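Local coordinates for aluminum resistance protein (Clostridium novyi, PDB 3I16) that probably acts as a pyridoxal-5'-phosphate-dependent carbon-sulfur lyase of the methionine gamma-lyase family, linked by name to aluminum resistance, at residues 344-349 with 395-400. Sequence-based numbering, arbitrary orientation.
Sequences KLIEFC and APIREP
Leu-345 and Ala-395 are the nearest CA pair, 7.8 Å apart, where one turn of helix 342-354 packs on the end of strand 392-396 and the loop that follows. No hydrogen bond crosses between 344-349 and 395-400; the strand's backbone bonds go instead to its sheet neighbours, as between Ala-395 and Ile-377. The side chain of Leu-345 projects toward the strand with CG anti to the backbone N (chi1 174°), and the fork of its two methyls faces the Ala-395 methyl: CD1 lies 3.6 Å and CD2 3.9 Å from CB. One turn later Cys-349 brings SG to 4.3 Å from that same CB, a looser touch. Just past the strand end, Ile-397 meets Ile-346 of the helix; the side chains cross at about a right angle, CD1 to CD1 at 3.3 Å, tighter than normal van der Waals contact. Ile-377 of the adjacent strand touches all of these but Leu-345, bridging both sides. The helix thus covers the antiparallel sheet, distinct from the mixed sheet, consistent with the small C-terminal domain of fold-type I pyridoxal-phosphate enzymes. Methyl and sulfur contacts bury a modest 185 Å², so dispersion and exclusion of water hold helix against sheet here.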
loop_
_atom_site.group_PDB
_atom_site.type_symbol
_atom_site.label_atom_id
_atom_site.label_comp_id
_atom_site.label_asym_id
_atom_site.label_seq_id
_atom_site.Cartn_x
_atom_site.Cartn_y
_atom_site.Cartn_z
ATOM N N LYS B 344 -19.336 30.892 21.766
ATOM C CA LYS B 344 -20.000 30.508 20.522
ATOM C C LYS B 344 -18.976 29.955 19.559
ATOM O O LYS B 344 -19.238 28.966 18.884
ATOM C CB LYS B 344 -20.775 31.663 19.905
ATOM C CG LYS B 344 -21.987 32.022 20.710
ATOM C CD LYS B 344 -22.769 33.148 20.122
ATOM C CE LYS B 344 -23.883 33.546 21.081
ATOM N NZ LYS B 344 -24.683 34.707 20.610
ATOM N N LEU B 345 -17.791 30.555 19.541
ATOM C CA LEU B 345 -16.742 30.100 18.674
ATOM C C LEU B 345 -16.350 28.638 18.889
ATOM O O LEU B 345 -16.433 27.846 17.967
ATOM C CB LEU B 345 -15.509 30.979 18.831
ATOM C CG LEU B 345 -14.285 30.493 18.065
ATOM C CD1 LEU B 345 -14.562 30.557 16.583
ATOM C CD2 LEU B 345 -13.067 31.321 18.413
ATOM N N ILE B 346 -15.895 28.285 20.089
ATOM C CA ILE B 346 -15.419 26.908 20.344
ATOM C C ILE B 346 -16.577 25.910 20.169
ATOM O O ILE B 346 -16.396 24.831 19.619
ATOM C CB ILE B 346 -14.760 26.728 21.744
ATOM C CG1 ILE B 346 -13.562 27.669 21.946
ATOM C CG2 ILE B 346 -14.251 25.281 21.909
ATOM C CD1 ILE B 346 -12.346 27.334 21.078
ATOM N N GLU B 347 -17.755 26.286 20.628
ATOM C CA GLU B 347 -18.943 25.489 20.420
ATOM C C GLU B 347 -19.254 25.236 18.937
ATOM O O GLU B 347 -19.698 24.141 18.565
ATOM C CB GLU B 347 -20.142 26.167 21.076
ATOM C CG GLU B 347 -20.151 25.962 22.558
ATOM C CD GLU B 347 -20.303 24.489 22.884
ATOM O OE1 GLU B 347 -21.419 23.963 22.657
ATOM O OE2 GLU B 347 -19.295 23.862 23.323
ATOM N N PHE B 348 -19.028 26.239 18.097
ATOM C CA PHE B 348 -19.293 26.070 16.673
ATOM C C PHE B 348 -18.356 25.018 16.098
ATOM O O PHE B 348 -18.808 24.114 15.368
ATOM C CB PHE B 348 -19.139 27.394 15.910
ATOM C CG PHE B 348 -19.320 27.265 14.428
ATOM C CD1 PHE B 348 -20.582 27.225 13.880
ATOM C CD2 PHE B 348 -18.222 27.206 13.579
ATOM C CE1 PHE B 348 -20.746 27.136 12.516
ATOM C CE2 PHE B 348 -18.391 27.106 12.206
ATOM C CZ PHE B 348 -19.652 27.072 11.693
ATOM N N CYS B 349 -17.068 25.143 16.427
ATOM C CA CYS B 349 -16.054 24.226 15.932
ATOM C C CYS B 349 -16.325 22.821 16.448
ATOM O O CYS B 349 -16.048 21.850 15.752
ATOM C CB CYS B 349 -14.637 24.645 16.351
ATOM S SG CYS B 349 -13.976 26.097 15.488
ATOM N N ALA B 395 -9.791 28.060 14.268
ATOM C CA ALA B 395 -9.964 29.379 14.856
ATOM C C ALA B 395 -8.983 29.734 15.954
ATOM O O ALA B 395 -9.138 29.219 17.083
ATOM C CB ALA B 395 -11.345 29.476 15.429
ATOM N N PRO B 396 -8.011 30.641 15.659
ATOM C CA PRO B 396 -7.081 31.138 16.682
ATOM C C PRO B 396 -7.861 31.684 17.845
ATOM O O PRO B 396 -8.841 32.414 17.631
ATOM C CB PRO B 396 -6.358 32.281 15.971
ATOM C CG PRO B 396 -6.386 31.907 14.536
ATOM C CD PRO B 396 -7.664 31.149 14.314
ATOM N N ILE B 397 -7.460 31.346 19.068
ATOM C CA ILE B 397 -8.210 31.812 20.244
ATOM C C ILE B 397 -7.805 33.241 20.640
ATOM O O ILE B 397 -6.888 33.442 21.444
ATOM C CB ILE B 397 -8.077 30.856 21.458
ATOM C CG1 ILE B 397 -8.410 29.406 21.060
ATOM C CG2 ILE B 397 -8.989 31.327 22.561
ATOM C CD1 ILE B 397 -9.737 29.242 20.379
ATOM N N ARG B 398 -8.520 34.219 20.086
ATOM C CA ARG B 398 -8.248 35.635 20.324
ATOM C C ARG B 398 -9.391 36.450 19.753
ATOM O O ARG B 398 -10.132 35.963 18.907
ATOM C CB ARG B 398 -6.958 36.047 19.629
ATOM C CG ARG B 398 -7.046 35.949 18.140
ATOM C CD ARG B 398 -5.694 35.812 17.525
ATOM N NE ARG B 398 -5.804 35.869 16.069
ATOM C CZ ARG B 398 -4.838 35.543 15.208
ATOM N NH1 ARG B 398 -3.657 35.098 15.638
ATOM N NH2 ARG B 398 -5.064 35.643 13.898
ATOM N N GLU B 399 -9.528 37.686 20.226
ATOM C CA GLU B 399 -10.561 38.587 19.740
ATOM C C GLU B 399 -10.228 38.956 18.299
ATOM O O GLU B 399 -9.053 39.033 17.936
ATOM C CB GLU B 399 -10.617 39.860 20.581
ATOM C CG GLU B 399 -11.106 39.674 21.987
ATOM C CD GLU B 399 -10.760 40.861 22.869
ATOM O OE1 GLU B 399 -9.609 41.361 22.766
ATOM O OE2 GLU B 399 -11.615 41.281 23.684
ATOM N N PRO B 400 -11.250 39.166 17.471
ATOM C CA PRO B 400 -12.694 39.115 17.715
ATOM C C PRO B 400 -13.333 37.704 17.573
ATOM O O PRO B 400 -14.552 37.590 17.360
ATOM C CB PRO B 400 -13.244 40.082 16.657
ATOM C CG PRO B 400 -12.154 40.200 15.618
ATOM C CD PRO B 400 -10.961 39.422 16.053
#